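Local coordinates for protein metallo-beta-lactamase 1 (Acinetobacter baumannii, PDB 5MMD) that probably hydrolyses beta-lactam antibiotics to substituted beta-amino acids, using zinc ions as cofactor, and so gives resistance to these drugs, at residues L37-G42 against G129-Y134; I48-S53 against S74-S79; D56-V61 against I87-G92; N186-Y191 against G205-L210. One frame throughout, in Å; residues are numbered along the deposited sequence.

Overall arrangement
The four contacts spread across the alpha-beta/beta-alpha sandwich of the metallo-beta-lactamase fold, two facing sheets covered by helices. Interaction 1 joins the facing sheets near one end of their interface. Interaction 2, about 14 Å away between centres, ties strand 70-75 to the loop after strand 44-48 and touches interaction 1 through Ile48; it alone carries a zinc ligand. Interaction 3 pairs two helices outside the first sheet, about 10 Å from interaction 2 between centres; Leu90 touches Ser74, and the two contacts alternate along the chain. Both fall within the loop that interaction 1 closes. Interaction 4 comes last, outside the second sheet, its centre about 30 Å from that of interaction 3, and touches interaction 1 through Tyr134.

Interaction 1 of 4, residues L37-G42 against G129-Y134; sequences LVVISG and GFLEVY
A serine CB sits over the centre of an aromatic ring here: Ser41 CB is 3.6 Å from the centroid of the Phe130 ring and only 7° off the ring normal, a CH-pi contact. Its OG is over the same face, 3.5 Å from Phe130 CD2. Serine suits the place because it is small enough to lie close on the ring, and its CB, bonded to oxygen, carries slightly polarised hydrogens that a pi face can accept. Val39 meets the same ring differently, with CG1 close to the ring plane at the edge, 3.5 Å from Phe130 CE1. That methyl stands anti to the backbone N (chi1 180°), which turns it towards Phe130 and also brings it 4.0 Å from Leu131 CD2. Val39 and Leu131 run antiparallel to one another, methyl against methyl; branched apolar side chains suit an interface between sheets. Strand 32-41 belongs to the seven-stranded sheet and strand 131-134 to the five-stranded one, so the pair bridges the interface between them, near its partly exposed end. Phe130 and Leu131 both face one residue of strand 123-126, a classic beta bulge, consistent with both side chains reaching the other sheet, and Ile149 packs on both Val39 and Phe130. Dispersion and a weak CH-pi attraction hold this part of the interface, so it depends on matching shapes rather than on directed polar bonds.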
loop_
_atom_site.group_PDB
_atom_site.type_symbol
_atom_site.label_atom_id
_atom_site.label_comp_id
_atom_site.label_asym_id
_atom_site.label_seq_id
_atom_site.Cartn_x
_atom_site.Cartn_y
_atom_site.Cartn_z
ATOM N N LEU A 37 -3.850 4.689 -2.558
ATOM C CA LEU A 37 -3.901 5.825 -3.485
ATOM C C LEU A 37 -4.723 5.514 -4.715
ATOM O O LEU A 37 -4.903 4.369 -5.112
ATOM C CB LEU A 37 -2.498 6.261 -3.923
ATOM C CG LEU A 37 -1.485 6.723 -2.859
ATOM C CD1 LEU A 37 -0.105 6.994 -3.438
ATOM C CD2 LEU A 37 -1.973 7.981 -2.123
ATOM N N VAL A 38 -5.180 6.578 -5.354
ATOM C CA VAL A 38 -5.614 6.496 -6.725
ATOM C C VAL A 38 -4.681 7.452 -7.488
ATOM O O VAL A 38 -4.553 8.647 -7.157
ATOM C CB VAL A 38 -7.108 6.879 -6.916
ATOM C CG1 VAL A 38 -7.525 6.716 -8.381
ATOM C CG2 VAL A 38 -7.987 6.082 -6.019
ATOM N N VAL A 39 -4.020 6.916 -8.506
ATOM C CA VAL A 39 -3.084 7.687 -9.307
ATOM C C VAL A 39 -3.558 7.791 -10.762
ATOM O O VAL A 39 -3.911 6.798 -11.397
ATOM C CB VAL A 39 -1.705 7.050 -9.268
ATOM C CG1 VAL A 39 -0.730 7.839 -10.104
ATOM C CG2 VAL A 39 -1.232 6.879 -7.838
ATOM N N ILE A 40 -3.534 9.004 -11.281
ATOM C CA ILE A 40 -3.987 9.286 -12.628
ATOM C C ILE A 40 -2.867 9.654 -13.573
ATOM O O ILE A 40 -2.027 10.496 -13.259
ATOM C CB ILE A 40 -4.969 10.449 -12.651
ATOM C CG1 ILE A 40 -5.968 10.356 -11.518
ATOM C CG2 ILE A 40 -5.643 10.570 -14.051
ATOM C CD1 ILE A 40 -6.818 9.191 -11.547
ATOM N N SER A 41 -2.925 9.062 -14.768
ATOM C CA SER A 41 -2.087 9.438 -15.881
ATOM C C SER A 41 -2.905 9.353 -17.184
ATOM O O SER A 41 -3.459 8.308 -17.516
ATOM C CB SER A 41 -0.865 8.538 -15.957
ATOM O OG SER A 41 -0.026 8.900 -17.036
ATOM N N GLY A 42 -3.017 10.477 -17.890
ATOM C CA GLY A 42 -3.684 10.481 -19.185
ATOM C C GLY A 42 -5.106 9.975 -19.097
ATOM O O GLY A 42 -5.576 9.251 -19.959
ATOM N N GLY A 129 5.014 2.744 -16.970
ATOM C CA GLY A 129 6.130 3.163 -16.150
ATOM C C GLY A 129 5.767 4.334 -15.248
ATOM O O GLY A 129 6.606 4.842 -14.518
ATOM N N PHE A 130 4.506 4.738 -15.263
ATOM C CA PHE A 130 4.067 5.817 -14.355
ATOM C C PHE A 130 4.187 5.370 -12.898
ATOM O O PHE A 130 4.432 6.208 -12.020
ATOM C CB PHE A 130 2.635 6.253 -14.674
ATOM C CG PHE A 130 2.314 7.664 -14.237
ATOM C CD1 PHE A 130 1.581 7.899 -13.086
ATOM C CD2 PHE A 130 2.749 8.752 -14.978
ATOM C CE1 PHE A 130 1.281 9.180 -12.679
ATOM C CE2 PHE A 130 2.432 10.050 -14.580
ATOM C CZ PHE A 130 1.714 10.259 -13.419
ATOM N N LEU A 131 4.022 4.071 -12.636
ATOM C CA LEU A 131 4.252 3.509 -11.297
ATOM C C LEU A 131 5.446 2.561 -11.326
ATOM O O LEU A 131 5.552 1.704 -12.222
ATOM C CB LEU A 131 3.019 2.767 -10.780
ATOM C CG LEU A 131 1.706 3.544 -10.798
ATOM C CD1 LEU A 131 0.560 2.603 -10.371
ATOM C CD2 LEU A 131 1.775 4.774 -9.857
ATOM N N GLU A 132 6.359 2.717 -10.377
ATOM C CA GLU A 132 7.464 1.797 -10.250
ATOM C C GLU A 132 7.272 1.113 -8.908
ATOM O O GLU A 132 7.042 1.774 -7.860
ATOM C CB GLU A 132 8.809 2.490 -10.340
ATOM C CG GLU A 132 8.969 3.318 -11.621
ATOM C CD GLU A 132 10.341 3.979 -11.748
ATOM O OE1 GLU A 132 11.070 4.118 -10.738
ATOM O OE2 GLU A 132 10.717 4.301 -12.885
ATOM N N VAL A 133 7.329 -0.208 -8.962
ATOM C CA VAL A 133 7.141 -1.065 -7.786
ATOM C C VAL A 133 8.485 -1.616 -7.361
ATOM O O VAL A 133 9.310 -1.970 -8.193
ATOM C CB VAL A 133 6.161 -2.188 -8.074
ATOM C CG1 VAL A 133 5.854 -3.024 -6.792
ATOM C CG2 VAL A 133 4.899 -1.634 -8.652
ATOM N N TYR A 134 8.709 -1.660 -6.054
ATOM C CA TYR A 134 9.964 -2.129 -5.493
ATOM C C TYR A 134 9.768 -2.965 -4.232
ATOM O O TYR A 134 9.048 -2.570 -3.306
ATOM C CB TYR A 134 10.858 -0.954 -5.150
ATOM C CG TYR A 134 12.141 -1.264 -4.391
ATOM C CD1 TYR A 134 13.085 -2.111 -4.901
ATOM C CD2 TYR A 134 12.416 -0.641 -3.166
ATOM C CE1 TYR A 134 14.266 -2.382 -4.227
ATOM C CE2 TYR A 134 13.600 -0.894 -2.483
ATOM C CZ TYR A 134 14.529 -1.766 -3.037
ATOM O OH TYR A 134 15.725 -2.067 -2.396
#

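Interaction 2 of 4, residues I48-S53 against S74-S79. With ZN (zinc ion), chain E.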
loop_
_atom_site.group_PDB
_atom_site.type_symbol
_atom_site.label_atom_id
_atom_site.label_comp_id
_atom_site.label_asym_id
_atom_site.label_seq_id
_atom_site.Cartn_x
_atom_site.Cartn_y
_atom_site.Cartn_z
ATOM N N ILE A 48 -3.715 1.926 -5.946
ATOM C CA ILE A 48 -2.677 1.351 -5.087
ATOM C C ILE A 48 -3.294 0.988 -3.717
ATOM O O ILE A 48 -3.552 1.858 -2.883
ATOM C CB ILE A 48 -1.492 2.292 -4.891
ATOM C CG1 ILE A 48 -0.884 2.673 -6.251
ATOM C CG2 ILE A 48 -0.454 1.642 -3.963
ATOM C CD1 ILE A 48 0.302 3.701 -6.146
ATOM N N ASP A 49 -3.502 -0.319 -3.573
ATOM C CA ASP A 49 -4.143 -1.022 -2.433
ATOM C C ASP A 49 -5.642 -0.811 -2.426
ATOM O O ASP A 49 -6.128 0.304 -2.633
ATOM C CB ASP A 49 -3.504 -0.613 -1.111
ATOM C CG ASP A 49 -2.189 -1.306 -0.908
ATOM O OD1 ASP A 49 -1.974 -2.288 -1.633
ATOM O OD2 ASP A 49 -1.367 -0.871 -0.086
ATOM N N THR A 50 -6.389 -1.910 -2.278
ATOM C CA THR A 50 -7.817 -1.778 -2.201
ATOM C C THR A 50 -8.207 -1.208 -0.838
ATOM O O THR A 50 -7.433 -1.231 0.105
ATOM C CB THR A 50 -8.565 -3.118 -2.391
ATOM O OG1 THR A 50 -8.457 -3.896 -1.177
ATOM C CG2 THR A 50 -8.021 -3.919 -3.566
ATOM N N PRO A 51 -9.406 -0.663 -0.759
ATOM C CA PRO A 51 -9.992 -0.348 0.552
ATOM C C PRO A 51 -10.198 -1.635 1.373
ATOM O O PRO A 51 -10.068 -2.736 0.844
ATOM C CB PRO A 51 -11.316 0.326 0.177
ATOM C CG PRO A 51 -11.010 1.040 -1.102
ATOM C CD PRO A 51 -10.122 0.012 -1.850
ATOM N N TRP A 52 -10.526 -1.480 2.648
ATOM C CA TRP A 52 -10.672 -2.571 3.587
ATOM C C TRP A 52 -11.978 -3.334 3.478
ATOM O O TRP A 52 -12.277 -4.133 4.355
ATOM C CB TRP A 52 -10.577 -2.034 5.019
ATOM C CG TRP A 52 -9.889 -2.896 6.012
ATOM C CD1 TRP A 52 -9.853 -4.258 6.066
ATOM C CD2 TRP A 52 -9.134 -2.431 7.133
ATOM N NE1 TRP A 52 -9.126 -4.674 7.162
ATOM C CE2 TRP A 52 -8.656 -3.570 7.825
ATOM C CE3 TRP A 52 -8.821 -1.159 7.621
ATOM C CZ2 TRP A 52 -7.883 -3.475 8.995
ATOM C CZ3 TRP A 52 -8.036 -1.056 8.753
ATOM C CH2 TRP A 52 -7.564 -2.219 9.433
ATOM N N SER A 53 -12.769 -3.102 2.440
ATOM C CA SER A 53 -14.045 -3.818 2.287
ATOM C C SER A 53 -14.514 -3.828 0.839
ATOM O O SER A 53 -14.122 -2.957 0.034
ATOM C CB SER A 53 -15.137 -3.205 3.177
ATOM O OG SER A 53 -15.618 -1.953 2.673
ATOM N N SER A 74 -5.573 -2.429 -10.307
ATOM C CA SER A 74 -5.153 -2.239 -8.918
ATOM C C SER A 74 -3.917 -3.078 -8.636
ATOM O O SER A 74 -3.731 -4.154 -9.228
ATOM C CB SER A 74 -6.281 -2.611 -7.947
ATOM O OG SER A 74 -6.444 -4.012 -7.915
ATOM N N ILE A 75 -3.066 -2.572 -7.754
ATOM C CA ILE A 75 -1.992 -3.345 -7.191
ATOM C C ILE A 75 -2.162 -3.427 -5.651
ATOM O O ILE A 75 -2.518 -2.431 -5.008
ATOM C CB ILE A 75 -0.613 -2.758 -7.559
ATOM C CG1 ILE A 75 0.471 -3.588 -6.860
ATOM C CG2 ILE A 75 -0.535 -1.301 -7.193
ATOM C CD1 ILE A 75 1.691 -3.738 -7.604
ATOM N N SER A 76 -1.925 -4.612 -5.071
ATOM C CA SER A 76 -1.948 -4.752 -3.603
ATOM C C SER A 76 -0.523 -4.985 -3.104
ATOM O O SER A 76 0.210 -5.790 -3.670
ATOM C CB SER A 76 -2.871 -5.869 -3.145
ATOM O OG SER A 76 -4.195 -5.615 -3.525
ATOM N N THR A 77 -0.131 -4.258 -2.058
ATOM C CA THR A 77 1.283 -4.173 -1.702
ATOM C C THR A 77 1.694 -5.161 -0.613
ATOM O O THR A 77 2.883 -5.316 -0.338
ATOM C CB THR A 77 1.659 -2.721 -1.273
ATOM O OG1 THR A 77 0.913 -2.333 -0.105
ATOM C CG2 THR A 77 1.345 -1.756 -2.385
ATOM N N HIS A 78 0.721 -5.820 0.017
ATOM C CA HIS A 78 1.014 -7.114 0.667
ATOM C C HIS A 78 -0.307 -7.831 0.873
ATOM O O HIS A 78 -1.365 -7.297 0.502
ATOM C CB HIS A 78 1.799 -6.960 1.985
ATOM C CG HIS A 78 1.086 -6.225 3.081
ATOM N ND1 HIS A 78 0.871 -4.859 3.066
ATOM C CD2 HIS A 78 0.638 -6.662 4.297
ATOM C CE1 HIS A 78 0.268 -4.502 4.186
ATOM N NE2 HIS A 78 0.132 -5.570 4.953
ATOM N N SER A 79 -0.257 -9.016 1.490
ATOM C CA SER A 79 -1.426 -9.885 1.517
ATOM C C SER A 79 -2.553 -9.490 2.495
ATOM O O SER A 79 -3.694 -9.926 2.299
ATOM C CB SER A 79 -0.992 -11.332 1.844
ATOM O OG SER A 79 -0.527 -11.424 3.171
HETATM ZN ZN ZN E . -0.316 -5.599 7.046
HETATM O O HOH W 1 -1.614 -4.493 7.634
#
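Polar bonds centre on Asp49, whose carboxylate takes two donors from Thr77. Its OD1 accepts from Thr77 N at 2.7 Å and its OD2 from Thr77 OG1, also at 2.7 Å, each through the syn lone pair. Thr77 can offer both because its hydroxyl lies between the backbone N and the carbonyl carbon (chi1 62°), putting OG1 on the carboxylate's side. Tyr156 OH gives OD2 a further hydrogen bond. Among backbone atoms, Asp49 N donates to Ile75 O at 2.7 Å, nearly in line with the carbonyl, at the parallel bridge of Ile48 with Ile75. Apolar contacts are lighter: the two isoleucines run alongside each other on the same face of the sheet, with Ile48 CG1 4.1 Å from Ile75 CG2, while Ile48 CG2 touches the methyl of Thr77. Beta-branched isoleucine favours the extended backbone of the bridge and offers CG1 or CG2 to its neighbour. Metal bonds follow directly along the chain. His78 NE2 binds a zinc ion at 2.1 Å, a water lies 1.8 Å from the metal, and His80 and His140 complete the site. His78, His80 and Asp82 form the HXHXD signature of the family. Gripped by three donors in this buried setting, the Asp49 carboxylate has little freedom to rotate; it holds Thr77, the residue immediately before His78, by two bonds, consistent with a second-shell role in positioning the zinc ligand.

Interaction 3 of 4, residues D56-V61 against I87-G92; sequences DTEKLV and IKWLNG
Trp89 presents one face of its indole to Glu58 and the outer rim of its six-membered ring to Val61. Glu58 CB stands over the face, displaced towards the rim and 3.8 Å from Trp89 CZ2, and Glu58 CA adds a CH-pi contact 15° off the ring normal. The aliphatic base of the glutamate does this packing, while a bend at chi2 carries the carboxylate away from the ring. Val61 CG2 comes within 3.6 Å of Trp89 CZ3, and its other methyl lies at the ring edge. Beside the indole, Thr57 CG2 nestles between Trp89 CE3 and Leu90 CG, 3.8 Å from each. Threonine fits because its two branches divide the work: CG2 is anti to the backbone N and meets the other helix, whereas OG1 is hydrogen-bonded to Ser53 O one turn earlier. The segment axes pass 9.8 Å apart at 50°. Helix 54-66 is the connection of a beta-alpha-beta crossover from strand 44-48 to strand 70-75, and helix 87-92 belongs to the next one, from strand 70-75 to strand 97-100; a broad indole spans the gap between the neighbours. Farther out, Val61 rests on Leu71, and Leu90 on Ser74 and Thr97, which seats both helices on the sheet.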
loop_
_atom_site.group_PDB
_atom_site.type_symbol
_atom_site.label_atom_id
_atom_site.label_comp_id
_atom_site.label_asym_id
_atom_site.label_seq_id
_atom_site.Cartn_x
_atom_site.Cartn_y
_atom_site.Cartn_z
ATOM N N ASP A 56 -16.580 -0.648 0.195
ATOM C CA ASP A 56 -15.804 0.562 -0.038
ATOM C C ASP A 56 -14.961 0.467 -1.326
ATOM O O ASP A 56 -14.645 1.484 -1.908
ATOM C CB ASP A 56 -14.919 0.880 1.170
ATOM C CG ASP A 56 -15.726 1.403 2.345
ATOM O OD1 ASP A 56 -16.701 2.137 2.117
ATOM O OD2 ASP A 56 -15.422 1.042 3.481
ATOM N N THR A 57 -14.616 -0.736 -1.762
ATOM C CA THR A 57 -13.915 -0.908 -3.029
ATOM C C THR A 57 -14.887 -0.509 -4.139
ATOM O O THR A 57 -14.537 0.292 -4.993
ATOM C CB THR A 57 -13.378 -2.340 -3.251
ATOM O OG1 THR A 57 -12.378 -2.621 -2.267
ATOM C CG2 THR A 57 -12.739 -2.476 -4.664
ATOM N N GLU A 58 -16.126 -1.003 -4.094
ATOM C CA GLU A 58 -17.132 -0.541 -5.058
ATOM C C GLU A 58 -17.307 0.972 -4.996
ATOM O O GLU A 58 -17.431 1.617 -6.051
ATOM C CB GLU A 58 -18.507 -1.203 -4.861
ATOM C CG GLU A 58 -19.549 -0.638 -5.859
ATOM C CD GLU A 58 -20.349 0.576 -5.331
ATOM O OE1 GLU A 58 -20.374 0.786 -4.095
ATOM O OE2 GLU A 58 -20.952 1.346 -6.142
ATOM N N LYS A 59 -17.324 1.552 -3.792
ATOM C CA LYS A 59 -17.499 2.996 -3.678
ATOM C C LYS A 59 -16.360 3.755 -4.336
ATOM O O LYS A 59 -16.579 4.851 -4.887
ATOM C CB LYS A 59 -17.613 3.441 -2.202
ATOM C CG LYS A 59 -18.886 3.017 -1.536
ATOM C CD LYS A 59 -18.904 3.466 -0.056
ATOM C CE LYS A 59 -20.276 3.314 0.565
ATOM N NZ LYS A 59 -20.679 1.894 0.738
ATOM N N LEU A 60 -15.158 3.198 -4.257
ATOM C CA LEU A 60 -13.971 3.845 -4.794
ATOM C C LEU A 60 -14.025 3.810 -6.309
ATOM O O LEU A 60 -13.782 4.813 -6.980
ATOM C CB LEU A 60 -12.704 3.173 -4.264
ATOM C CG LEU A 60 -11.375 3.786 -4.733
ATOM C CD1 LEU A 60 -11.139 5.209 -4.241
ATOM C CD2 LEU A 60 -10.197 2.824 -4.358
ATOM N N VAL A 61 -14.413 2.666 -6.834
ATOM C CA VAL A 61 -14.495 2.463 -8.266
ATOM C C VAL A 61 -15.577 3.349 -8.833
ATOM O O VAL A 61 -15.394 3.940 -9.896
ATOM C CB VAL A 61 -14.751 0.976 -8.617
ATOM C CG1 VAL A 61 -15.107 0.821 -10.068
ATOM C CG2 VAL A 61 -13.503 0.201 -8.304
ATOM N N ILE A 87 -9.969 -7.280 -3.812
ATOM C CA ILE A 87 -9.487 -8.031 -4.972
ATOM C C ILE A 87 -10.556 -8.922 -5.605
ATOM O O ILE A 87 -10.698 -8.913 -6.827
ATOM C CB ILE A 87 -8.284 -8.882 -4.650
ATOM C CG1 ILE A 87 -7.091 -7.960 -4.430
ATOM C CG2 ILE A 87 -8.040 -9.874 -5.838
ATOM C CD1 ILE A 87 -5.830 -8.601 -4.077
ATOM N N LYS A 88 -11.328 -9.642 -4.793
ATOM C CA LYS A 88 -12.391 -10.481 -5.310
ATOM C C LYS A 88 -13.425 -9.683 -6.085
ATOM O O LYS A 88 -13.826 -10.082 -7.191
ATOM C CB LYS A 88 -13.095 -11.261 -4.192
ATOM C CG LYS A 88 -14.262 -12.118 -4.715
ATOM C CD LYS A 88 -15.053 -12.806 -3.623
ATOM C CE LYS A 88 -14.460 -14.153 -3.259
ATOM N NZ LYS A 88 -15.337 -14.882 -2.296
ATOM N N TRP A 89 -13.865 -8.561 -5.519
ATOM C CA TRP A 89 -14.877 -7.762 -6.184
ATOM C C TRP A 89 -14.313 -7.236 -7.516
ATOM O O TRP A 89 -14.991 -7.271 -8.533
ATOM C CB TRP A 89 -15.359 -6.621 -5.288
ATOM C CG TRP A 89 -16.435 -5.815 -5.929
ATOM C CD1 TRP A 89 -17.789 -6.040 -5.889
ATOM C CD2 TRP A 89 -16.242 -4.671 -6.744
ATOM N NE1 TRP A 89 -18.446 -5.081 -6.629
ATOM C CE2 TRP A 89 -17.517 -4.229 -7.162
ATOM C CE3 TRP A 89 -15.122 -3.990 -7.179
ATOM C CZ2 TRP A 89 -17.692 -3.131 -7.993
ATOM C CZ3 TRP A 89 -15.300 -2.878 -8.010
ATOM C CH2 TRP A 89 -16.578 -2.476 -8.409
ATOM N N LEU A 90 -13.058 -6.823 -7.519
ATOM C CA LEU A 90 -12.457 -6.230 -8.705
ATOM C C LEU A 90 -12.295 -7.300 -9.791
ATOM O O LEU A 90 -12.573 -7.056 -10.969
ATOM C CB LEU A 90 -11.113 -5.621 -8.357
ATOM C CG LEU A 90 -11.058 -4.356 -7.498
ATOM C CD1 LEU A 90 -9.611 -4.093 -7.064
ATOM C CD2 LEU A 90 -11.624 -3.187 -8.262
ATOM N N ASN A 91 -11.844 -8.476 -9.368
ATOM C CA ASN A 91 -11.737 -9.628 -10.238
ATOM C C ASN A 91 -13.056 -9.916 -10.917
ATOM O O ASN A 91 -13.119 -10.192 -12.115
ATOM C CB ASN A 91 -11.298 -10.846 -9.448
ATOM C CG ASN A 91 -9.823 -10.859 -9.176
ATOM O OD1 ASN A 91 -9.078 -10.006 -9.663
ATOM N ND2 ASN A 91 -9.385 -11.820 -8.386
ATOM N N GLY A 92 -14.118 -9.876 -10.119
ATOM C CA GLY A 92 -15.459 -10.088 -10.623
ATOM C C GLY A 92 -15.892 -9.102 -11.689
ATOM O O GLY A 92 -16.752 -9.420 -12.505
#

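Interaction 4 of 4, residues N186-Y191 against G205-L210; sequences NTISKY and GDFELL
An apolar contact between the last turn of helix 180-190 and the start of helix 208-223, in which Ile188 meets Phe207 and Leu210 and Thr187 meets Leu210, lies in the helical layer outside the five-stranded sheet. Helix 180-190 connects the parallel strands 154-158 and 196-199 as a beta-alpha-beta crossover, one outer layer of the alpha-beta/beta-alpha sandwich. Ile188 uses all of its branches. CG1, anti to the carbonyl carbon (chi1 -71°), lies 3.8 Å from Leu210 CB; CD1 reaches the carbonyl oxygen of Leu210; and CG2 touches Phe207 CZ near the ring plane, also at 3.8 Å. A beta-branched, four-carbon side chain is well shaped to meet two partners at once. Leucine suits the inner side: Leu210 CD2 comes 4.1 Å from Thr187 CG2, and the same side chain rests on Leu155 and Val197 of the sheet. Thr187 turns its methyl into this cluster while its OG1 is hydrogen-bonded to Ser183 O in its own helix. Beyond the helix end, Tyr191 directs its ring towards Trp148 and Tyr134, and only its backbone serves Phe207. Asp206 OD1 accepts a capping bond from Glu208 N at 2.9 Å, met from above the carboxylate plane, 42° out of it, in the turn carrying Phe207. That ring turns its edge to the end of the first helix, with Tyr191 O in the ring plane, 3.5 Å from Phe207 CE1.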
loop_
_atom_site.group_PDB
_atom_site.type_symbol
_atom_site.label_atom_id
_atom_site.label_comp_id
_atom_site.label_asym_id
_atom_site.label_seq_id
_atom_site.Cartn_x
_atom_site.Cartn_y
_atom_site.Cartn_z
ATOM N N ASN A 186 17.423 0.262 2.582
ATOM C CA ASN A 186 17.370 0.124 1.115
ATOM C C ASN A 186 16.494 1.221 0.514
ATOM O O ASN A 186 16.844 1.837 -0.481
ATOM C CB ASN A 186 16.827 -1.256 0.695
ATOM C CG ASN A 186 17.812 -2.375 0.959
ATOM O OD1 ASN A 186 19.034 -2.165 0.936
ATOM N ND2 ASN A 186 17.288 -3.588 1.191
ATOM N N THR A 187 15.357 1.461 1.150
ATOM C CA THR A 187 14.353 2.393 0.657
ATOM C C THR A 187 14.837 3.855 0.762
ATOM O O THR A 187 14.626 4.670 -0.158
ATOM C CB THR A 187 13.043 2.203 1.435
ATOM O OG1 THR A 187 12.625 0.823 1.339
ATOM C CG2 THR A 187 11.953 3.113 0.905
ATOM N N ILE A 188 15.520 4.168 1.856
ATOM C CA ILE A 188 16.160 5.470 2.009
ATOM C C ILE A 188 17.210 5.729 0.910
ATOM O O ILE A 188 17.303 6.850 0.391
ATOM C CB ILE A 188 16.829 5.589 3.394
ATOM C CG1 ILE A 188 15.755 5.694 4.487
ATOM C CG2 ILE A 188 17.793 6.755 3.404
ATOM C CD1 ILE A 188 16.258 5.347 5.868
ATOM N N SER A 189 17.996 4.707 0.560
ATOM C CA SER A 189 19.010 4.850 -0.488
ATOM C C SER A 189 18.412 5.011 -1.872
ATOM O O SER A 189 18.972 5.716 -2.722
ATOM C CB SER A 189 19.945 3.648 -0.513
ATOM O OG SER A 189 20.903 3.763 0.522
ATOM N N LYS A 190 17.278 4.354 -2.097
ATOM C CA LYS A 190 16.677 4.332 -3.419
ATOM C C LYS A 190 15.889 5.607 -3.699
ATOM O O LYS A 190 15.881 6.074 -4.835
ATOM C CB LYS A 190 15.774 3.105 -3.574
ATOM C CG LYS A 190 15.540 2.718 -5.036
ATOM C CD LYS A 190 14.821 1.407 -5.118
ATOM C CE LYS A 190 14.435 1.046 -6.565
ATOM N NZ LYS A 190 15.578 0.665 -7.404
ATOM N N TYR A 191 15.272 6.191 -2.665
ATOM C CA TYR A 191 14.364 7.322 -2.864
ATOM C C TYR A 191 14.804 8.562 -2.066
ATOM O O TYR A 191 14.040 9.158 -1.330
ATOM C CB TYR A 191 12.941 6.902 -2.524
ATOM C CG TYR A 191 12.496 5.686 -3.339
ATOM C CD1 TYR A 191 12.223 5.798 -4.686
ATOM C CD2 TYR A 191 12.354 4.436 -2.746
ATOM C CE1 TYR A 191 11.829 4.702 -5.440
ATOM C CE2 TYR A 191 11.933 3.337 -3.473
ATOM C CZ TYR A 191 11.687 3.465 -4.824
ATOM O OH TYR A 191 11.291 2.375 -5.565
ATOM N N GLY A 205 3.330 12.199 5.150
ATOM C CA GLY A 205 4.366 13.159 5.483
ATOM C C GLY A 205 5.382 13.262 4.363
ATOM O O GLY A 205 5.062 13.025 3.209
ATOM N N ASP A 206 6.607 13.625 4.728
ATOM C CA ASP A 206 7.689 13.727 3.766
ATOM C C ASP A 206 8.743 12.647 4.011
ATOM O O ASP A 206 8.461 11.624 4.604
ATOM C CB ASP A 206 8.298 15.131 3.819
ATOM C CG ASP A 206 8.956 15.449 5.158
ATOM O OD1 ASP A 206 9.193 14.552 6.015
ATOM O OD2 ASP A 206 9.226 16.640 5.335
ATOM N N PHE A 207 9.947 12.881 3.519
ATOM C CA PHE A 207 11.005 11.888 3.556
ATOM C C PHE A 207 11.280 11.428 4.980
ATOM O O PHE A 207 11.777 10.308 5.169
ATOM C CB PHE A 207 12.279 12.470 2.918
ATOM C CG PHE A 207 13.471 11.554 2.973
ATOM C CD1 PHE A 207 13.724 10.662 1.935
ATOM C CD2 PHE A 207 14.370 11.617 4.029
ATOM C CE1 PHE A 207 14.816 9.835 1.963
ATOM C CE2 PHE A 207 15.477 10.779 4.062
ATOM C CZ PHE A 207 15.698 9.891 3.025
ATOM N N GLU A 208 10.933 12.252 5.982
ATOM C CA GLU A 208 11.192 11.858 7.379
ATOM C C GLU A 208 10.525 10.519 7.759
ATOM O O GLU A 208 11.002 9.817 8.641
ATOM C CB GLU A 208 10.744 12.944 8.376
ATOM C CG GLU A 208 11.199 12.682 9.837
ATOM C CD GLU A 208 10.864 13.840 10.810
ATOM O OE1 GLU A 208 10.097 14.749 10.411
ATOM O OE2 GLU A 208 11.378 13.870 11.972
ATOM N N LEU A 209 9.435 10.151 7.097
ATOM C CA LEU A 209 8.780 8.905 7.429
ATOM C C LEU A 209 9.701 7.715 7.197
ATOM O O LEU A 209 9.635 6.728 7.950
ATOM C CB LEU A 209 7.497 8.725 6.635
ATOM C CG LEU A 209 6.250 9.319 7.298
ATOM C CD1 LEU A 209 6.306 10.798 7.449
ATOM C CD2 LEU A 209 5.026 8.907 6.468
ATOM N N LEU A 210 10.560 7.810 6.186
ATOM C CA LEU A 210 11.515 6.752 5.903
ATOM C C LEU A 210 12.566 6.623 7.017
ATOM O O LEU A 210 12.862 5.489 7.462
ATOM C CB LEU A 210 12.190 6.989 4.551
ATOM C CG LEU A 210 11.257 7.093 3.333
ATOM C CD1 LEU A 210 12.064 7.111 2.049
ATOM C CD2 LEU A 210 10.229 5.951 3.324
#